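Local coordinates for uncharacterized protein (Legionella longbeachae NSW150, PDB 4JZA), which probably removes phosphate from phosphoinositide lipids such as phosphatidylinositol 3-phosphate, as a bacterial phosphatase thought to act on host lipid metabolism, at residues A[160-165]-A[600-605]; A[564-569]-A[594-599]. All coordinates share one frame; numbering follows the deposited sequence.

Overall arrangement
Both contacts build one region of the alpha/beta fold, where helices 556-574, 587-602 and 604-612 pack against the central mixed sheet. Interaction 1 joins strand 159-166 of that sheet to the end of helix 587-602 and the start of helix 604-612. Interaction 2 crosses helix 556-574 with helix 587-602. Their centres lie about 10 Å apart, and they touch: V160 CG2 lies 3.6 Å from L569 CD2, and Q162 packs on L599. In chain order, 160-165 comes first, followed only after some 400 residues by 564-569, 594-599 and 600-605. Together the contacts fasten a late helical part of the chain to an early strand.

Interaction 1 of 2, residues A[160-165]-A[600-605]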
loop_
_atom_site.group_PDB
_atom_site.type_symbol
_atom_site.label_atom_id
_atom_site.label_comp_id
_atom_site.label_asym_id
_atom_site.label_seq_id
_atom_site.Cartn_x
_atom_site.Cartn_y
_atom_site.Cartn_z
ATOM N N VAL A 160 -3.378 32.771 -8.256
ATOM C CA VAL A 160 -2.543 31.723 -8.803
ATOM C C VAL A 160 -3.204 30.389 -8.518
ATOM O O VAL A 160 -3.642 30.135 -7.409
ATOM C CB VAL A 160 -1.120 31.774 -8.219
ATOM C CG1 VAL A 160 -0.356 30.491 -8.505
ATOM C CG2 VAL A 160 -0.370 32.958 -8.797
ATOM N N LEU A 161 -3.292 29.553 -9.543
ATOM C CA LEU A 161 -3.902 28.246 -9.408
ATOM C C LEU A 161 -2.876 27.158 -9.607
ATOM O O LEU A 161 -2.211 27.109 -10.627
ATOM C CB LEU A 161 -5.005 28.071 -10.447
ATOM C CG LEU A 161 -6.447 28.324 -10.024
ATOM C CD1 LEU A 161 -6.552 29.541 -9.134
ATOM C CD2 LEU A 161 -7.333 28.491 -11.240
ATOM N N GLN A 162 -2.769 26.273 -8.628
ATOM C CA GLN A 162 -2.025 25.040 -8.793
ATOM C C GLN A 162 -3.053 23.989 -9.147
ATOM O O GLN A 162 -4.094 23.886 -8.496
ATOM C CB GLN A 162 -1.324 24.662 -7.518
ATOM C CG GLN A 162 -0.447 25.743 -6.923
ATOM C CD GLN A 162 0.091 25.238 -5.633
ATOM O OE1 GLN A 162 0.602 24.214 -5.622
ATOM N NE2 GLN A 162 0.020 25.903 -4.601
ATOM N N VAL A 163 -2.776 23.238 -10.198
ATOM C CA VAL A 163 -3.721 22.284 -10.742
ATOM C C VAL A 163 -3.135 20.881 -10.911
ATOM O O VAL A 163 -2.062 20.722 -11.524
ATOM C CB VAL A 163 -4.159 22.772 -12.111
ATOM C CG1 VAL A 163 -5.086 21.779 -12.788
ATOM C CG2 VAL A 163 -4.870 24.083 -11.948
ATOM N N ASP A 164 -3.820 19.857 -10.409
ATOM C CA ASP A 164 -3.393 18.451 -10.717
ATOM C C ASP A 164 -4.551 17.634 -11.205
ATOM O O ASP A 164 -5.502 17.385 -10.475
ATOM C CB ASP A 164 -2.735 17.739 -9.520
ATOM C CG ASP A 164 -1.285 18.155 -9.301
ATOM O OD1 ASP A 164 -1.046 19.240 -8.746
ATOM O OD2 ASP A 164 -0.375 17.403 -9.669
ATOM N N GLU A 165 -4.486 17.261 -12.471
ATOM C CA GLU A 165 -5.572 16.552 -13.118
ATOM C C GLU A 165 -5.160 15.093 -13.111
ATOM O O GLU A 165 -4.097 14.735 -13.581
ATOM C CB GLU A 165 -5.844 17.133 -14.547
ATOM C CG GLU A 165 -6.680 18.448 -14.512
ATOM C CD GLU A 165 -6.624 19.376 -15.742
ATOM O OE1 GLU A 165 -5.557 19.579 -16.371
ATOM O OE2 GLU A 165 -7.663 19.992 -16.037
ATOM N N TYR A 600 4.209 25.917 -0.664
ATOM C CA TYR A 600 4.314 24.802 0.243
ATOM C C TYR A 600 3.185 24.890 1.237
ATOM O O TYR A 600 2.477 23.930 1.443
ATOM C CB TYR A 600 5.694 24.773 0.916
ATOM C CG TYR A 600 5.895 23.567 1.809
ATOM C CD1 TYR A 600 5.347 23.529 3.081
ATOM C CD2 TYR A 600 6.626 22.468 1.366
ATOM C CE1 TYR A 600 5.507 22.444 3.890
ATOM C CE2 TYR A 600 6.774 21.355 2.151
ATOM C CZ TYR A 600 6.212 21.353 3.417
ATOM O OH TYR A 600 6.350 20.243 4.216
HETATM N N MSE A 601 2.969 26.059 1.820
HETATM C CA MSE A 601 1.898 26.188 2.831
HETATM C C MSE A 601 0.482 26.196 2.295
HETATM O O MSE A 601 -0.430 26.081 3.043
HETATM C CB MSE A 601 2.111 27.441 3.634
HETATM C CG MSE A 601 3.394 27.287 4.470
HETATM SE SE MSE A 601 3.911 28.908 5.464
HETATM C CE MSE A 601 2.242 29.094 6.483
ATOM N N SER A 602 0.271 26.342 0.998
ATOM C CA SER A 602 -1.068 26.196 0.457
ATOM C C SER A 602 -1.521 24.772 0.709
ATOM O O SER A 602 -2.746 24.480 0.848
ATOM C CB SER A 602 -1.091 26.495 -1.038
ATOM O OG SER A 602 -0.323 25.560 -1.768
ATOM N N ARG A 603 -0.510 23.894 0.739
ATOM C CA ARG A 603 -0.693 22.473 1.036
ATOM C C ARG A 603 -1.331 21.773 -0.124
ATOM O O ARG A 603 -1.849 20.685 0.026
ATOM C CB ARG A 603 -1.552 22.231 2.280
ATOM C CG ARG A 603 -0.960 22.782 3.567
ATOM C CD ARG A 603 -1.517 22.081 4.792
ATOM N NE ARG A 603 -0.351 21.671 5.526
ATOM C CZ ARG A 603 -0.051 20.441 5.895
ATOM N NH1 ARG A 603 -0.883 19.424 5.709
ATOM N NH2 ARG A 603 1.096 20.243 6.486
ATOM N N HIS A 604 -1.324 22.397 -1.282
ATOM C CA HIS A 604 -1.843 21.724 -2.429
ATOM C C HIS A 604 -1.165 20.347 -2.654
ATOM O O HIS A 604 -1.839 19.347 -2.817
ATOM C CB HIS A 604 -1.639 22.589 -3.634
ATOM C CG HIS A 604 -1.945 21.901 -4.919
ATOM N ND1 HIS A 604 -3.227 21.783 -5.400
ATOM C CD2 HIS A 604 -1.135 21.309 -5.834
ATOM C CE1 HIS A 604 -3.208 21.086 -6.523
ATOM N NE2 HIS A 604 -1.952 20.791 -6.812
ATOM N N GLN A 605 0.159 20.286 -2.682
ATOM C CA GLN A 605 0.836 19.011 -2.891
ATOM C C GLN A 605 0.579 18.043 -1.753
ATOM O O GLN A 605 0.590 16.834 -1.951
ATOM C CB GLN A 605 2.356 19.216 -2.979
ATOM C CG GLN A 605 2.817 19.979 -4.214
ATOM C CD GLN A 605 2.420 19.296 -5.509
ATOM O OE1 GLN A 605 2.141 18.113 -5.526
ATOM N NE2 GLN A 605 2.404 20.040 -6.593
HETATM O O HOH W 1 2.688 22.972 -6.735
#
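On the central mixed sheet of this alpha/beta fold, Q162 and D164 of strand 159-166 meet S602 and H604 at the junction of helices 587-602 and 604-612. Q162 lies along the H604 ring: its CB sits over one face, 3.8 Å from the ring centroid and close to the ring normal, a CH-pi contact. Beyond CG the Q162 chain runs on extended (chi2 176°), which brings its amide past the ring to S602. There NE2 donates to S602 OG at 2.9 Å through a rather bent bond (131°), with OG tilted out of the amide plane. The same OG hydrogen-bonds L599 O and weakly accepts the backbone N-H of H604. H604, with CG anti to its N (chi1 171°), turns the ring toward the strand. NE2 then points at D164 OD1, near the ring plane, as a His-carboxylate hydrogen bond, though the placement of OD1 is doubtful. On the ring's other nitrogen, ND1 pairs with T147 OG1. R374 NH1 reaches both D164 OD2 and Q605 OE1, so it joins the two segments from outside. A water completes the link, donating a hydrogen bond to Q162 OE1 (2.7 Å) and accepting one from Q605 NE2 (2.9 Å).

Interaction 2 of 2, residues A[564-569]-A[594-599]; sequences TDAMIL and SLVADL
L569 N donates to D565 O at 2.9 Å, closing the turn of helix 556-574 that carries this contact. No hydrogen bond crosses between the segments; methyl groups meet methyls, CB atoms and backbone atoms. The two segment axes cross at 131° and approach to 8.9 Å, and the CA atoms of A566 and V596 come nearest across the segments, 5.5 Å apart. The CB of A566 faces L595, V596 and L599, meeting V596 CG2 at 3.7 Å and L595 CB at 4.2 Å. With CD1 anti to CA (chi2 -180°), L599 carries that methyl out to the other helix, 3.6 Å from D565 CB. It also meets L569 tip to tip, CD1 to CD1 at 4.0 Å, while L595, one helical turn before L599, sets its CD2 4.0 Å from L569 CB. The D565 carboxylate has its own partner: OD1 makes a salt bridge with R372 of strand 365-374. Helix 556-574 rests on that strand through I568 and L569 and on helix 524-542 through M567; helix 587-602 lies beside it, with helix 628-637 against V596 and A597.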
loop_
_atom_site.group_PDB
_atom_site.type_symbol
_atom_site.label_atom_id
_atom_site.label_comp_id
_atom_site.label_asym_id
_atom_site.label_seq_id
_atom_site.Cartn_x
_atom_site.Cartn_y
_atom_site.Cartn_z
ATOM N N THR A 564 9.579 24.563 -8.983
ATOM C CA THR A 564 9.463 25.022 -10.342
ATOM C C THR A 564 8.276 25.972 -10.439
ATOM O O THR A 564 8.398 27.067 -10.966
ATOM C CB THR A 564 9.388 23.827 -11.299
ATOM O OG1 THR A 564 10.583 23.044 -11.173
ATOM C CG2 THR A 564 9.254 24.263 -12.724
ATOM N N ASP A 565 7.130 25.632 -9.894
ATOM C CA ASP A 565 6.068 26.653 -9.856
ATOM C C ASP A 565 6.607 28.013 -9.325
ATOM O O ASP A 565 6.341 29.068 -9.884
ATOM C CB ASP A 565 4.866 26.203 -9.012
ATOM C CG ASP A 565 3.962 25.191 -9.734
ATOM O OD1 ASP A 565 4.019 25.140 -11.001
ATOM O OD2 ASP A 565 3.173 24.464 -9.034
ATOM N N ALA A 566 7.368 27.989 -8.249
ATOM C CA ALA A 566 7.836 29.225 -7.666
ATOM C C ALA A 566 8.741 30.009 -8.619
ATOM O O ALA A 566 8.727 31.231 -8.604
ATOM C CB ALA A 566 8.583 28.948 -6.375
HETATM N N MSE A 567 9.559 29.328 -9.416
HETATM C CA MSE A 567 10.431 30.018 -10.368
HETATM C C MSE A 567 9.582 30.695 -11.429
HETATM O O MSE A 567 9.828 31.844 -11.811
HETATM C CB MSE A 567 11.410 29.039 -10.980
HETATM C CG MSE A 567 12.454 28.670 -9.934
HETATM SE SE MSE A 567 13.817 27.502 -10.737
HETATM C CE MSE A 567 14.655 28.875 -11.880
ATOM N N ILE A 568 8.565 29.990 -11.909
ATOM C CA ILE A 568 7.643 30.538 -12.898
ATOM C C ILE A 568 6.918 31.753 -12.287
ATOM O O ILE A 568 6.840 32.778 -12.922
ATOM C CB ILE A 568 6.681 29.436 -13.428
ATOM C CG1 ILE A 568 7.478 28.425 -14.253
ATOM C CG2 ILE A 568 5.541 29.988 -14.281
ATOM C CD1 ILE A 568 6.723 27.139 -14.478
ATOM N N LEU A 569 6.428 31.666 -11.055
ATOM C CA LEU A 569 5.779 32.817 -10.449
ATOM C C LEU A 569 6.729 33.994 -10.246
ATOM O O LEU A 569 6.331 35.159 -10.382
ATOM C CB LEU A 569 5.142 32.449 -9.109
ATOM C CG LEU A 569 3.994 31.464 -9.305
ATOM C CD1 LEU A 569 3.462 31.022 -7.967
ATOM C CD2 LEU A 569 2.866 32.039 -10.162
ATOM N N SER A 594 9.718 33.552 -0.253
ATOM C CA SER A 594 8.329 33.839 0.068
ATOM C C SER A 594 7.338 33.046 -0.810
ATOM O O SER A 594 6.333 32.512 -0.316
ATOM C CB SER A 594 8.050 35.331 -0.056
ATOM O OG SER A 594 6.872 35.643 0.669
ATOM N N LEU A 595 7.646 32.979 -2.103
ATOM C CA LEU A 595 6.846 32.232 -3.050
ATOM C C LEU A 595 6.894 30.758 -2.739
ATOM O O LEU A 595 5.839 30.137 -2.675
ATOM C CB LEU A 595 7.310 32.456 -4.490
ATOM C CG LEU A 595 6.977 33.859 -5.005
ATOM C CD1 LEU A 595 7.898 34.230 -6.164
ATOM C CD2 LEU A 595 5.505 33.975 -5.379
ATOM N N VAL A 596 8.085 30.200 -2.519
ATOM C CA VAL A 596 8.162 28.792 -2.156
ATOM C C VAL A 596 7.359 28.481 -0.916
ATOM O O VAL A 596 6.560 27.515 -0.891
ATOM C CB VAL A 596 9.573 28.304 -1.875
ATOM C CG1 VAL A 596 9.521 26.863 -1.405
ATOM C CG2 VAL A 596 10.373 28.340 -3.156
ATOM N N ALA A 597 7.585 29.263 0.116
ATOM C CA ALA A 597 6.901 29.051 1.376
ATOM C C ALA A 597 5.390 29.154 1.150
ATOM O O ALA A 597 4.622 28.328 1.638
ATOM C CB ALA A 597 7.386 30.047 2.438
ATOM N N ASP A 598 4.952 30.125 0.365
ATOM C CA ASP A 598 3.501 30.263 0.080
ATOM C C ASP A 598 2.903 29.042 -0.571
ATOM O O ASP A 598 1.785 28.629 -0.216
ATOM C CB ASP A 598 3.219 31.452 -0.848
ATOM C CG ASP A 598 3.205 32.764 -0.117
ATOM O OD1 ASP A 598 3.187 32.757 1.123
ATOM O OD2 ASP A 598 3.218 33.806 -0.801
ATOM N N LEU A 599 3.634 28.504 -1.552
ATOM C CA LEU A 599 3.156 27.359 -2.300
ATOM C C LEU A 599 3.123 26.137 -1.401
ATOM O O LEU A 599 2.120 25.453 -1.344
ATOM C CB LEU A 599 3.998 27.125 -3.547
ATOM C CG LEU A 599 3.786 28.171 -4.674
ATOM C CD1 LEU A 599 4.668 27.829 -5.842
ATOM C CD2 LEU A 599 2.375 28.250 -5.200
#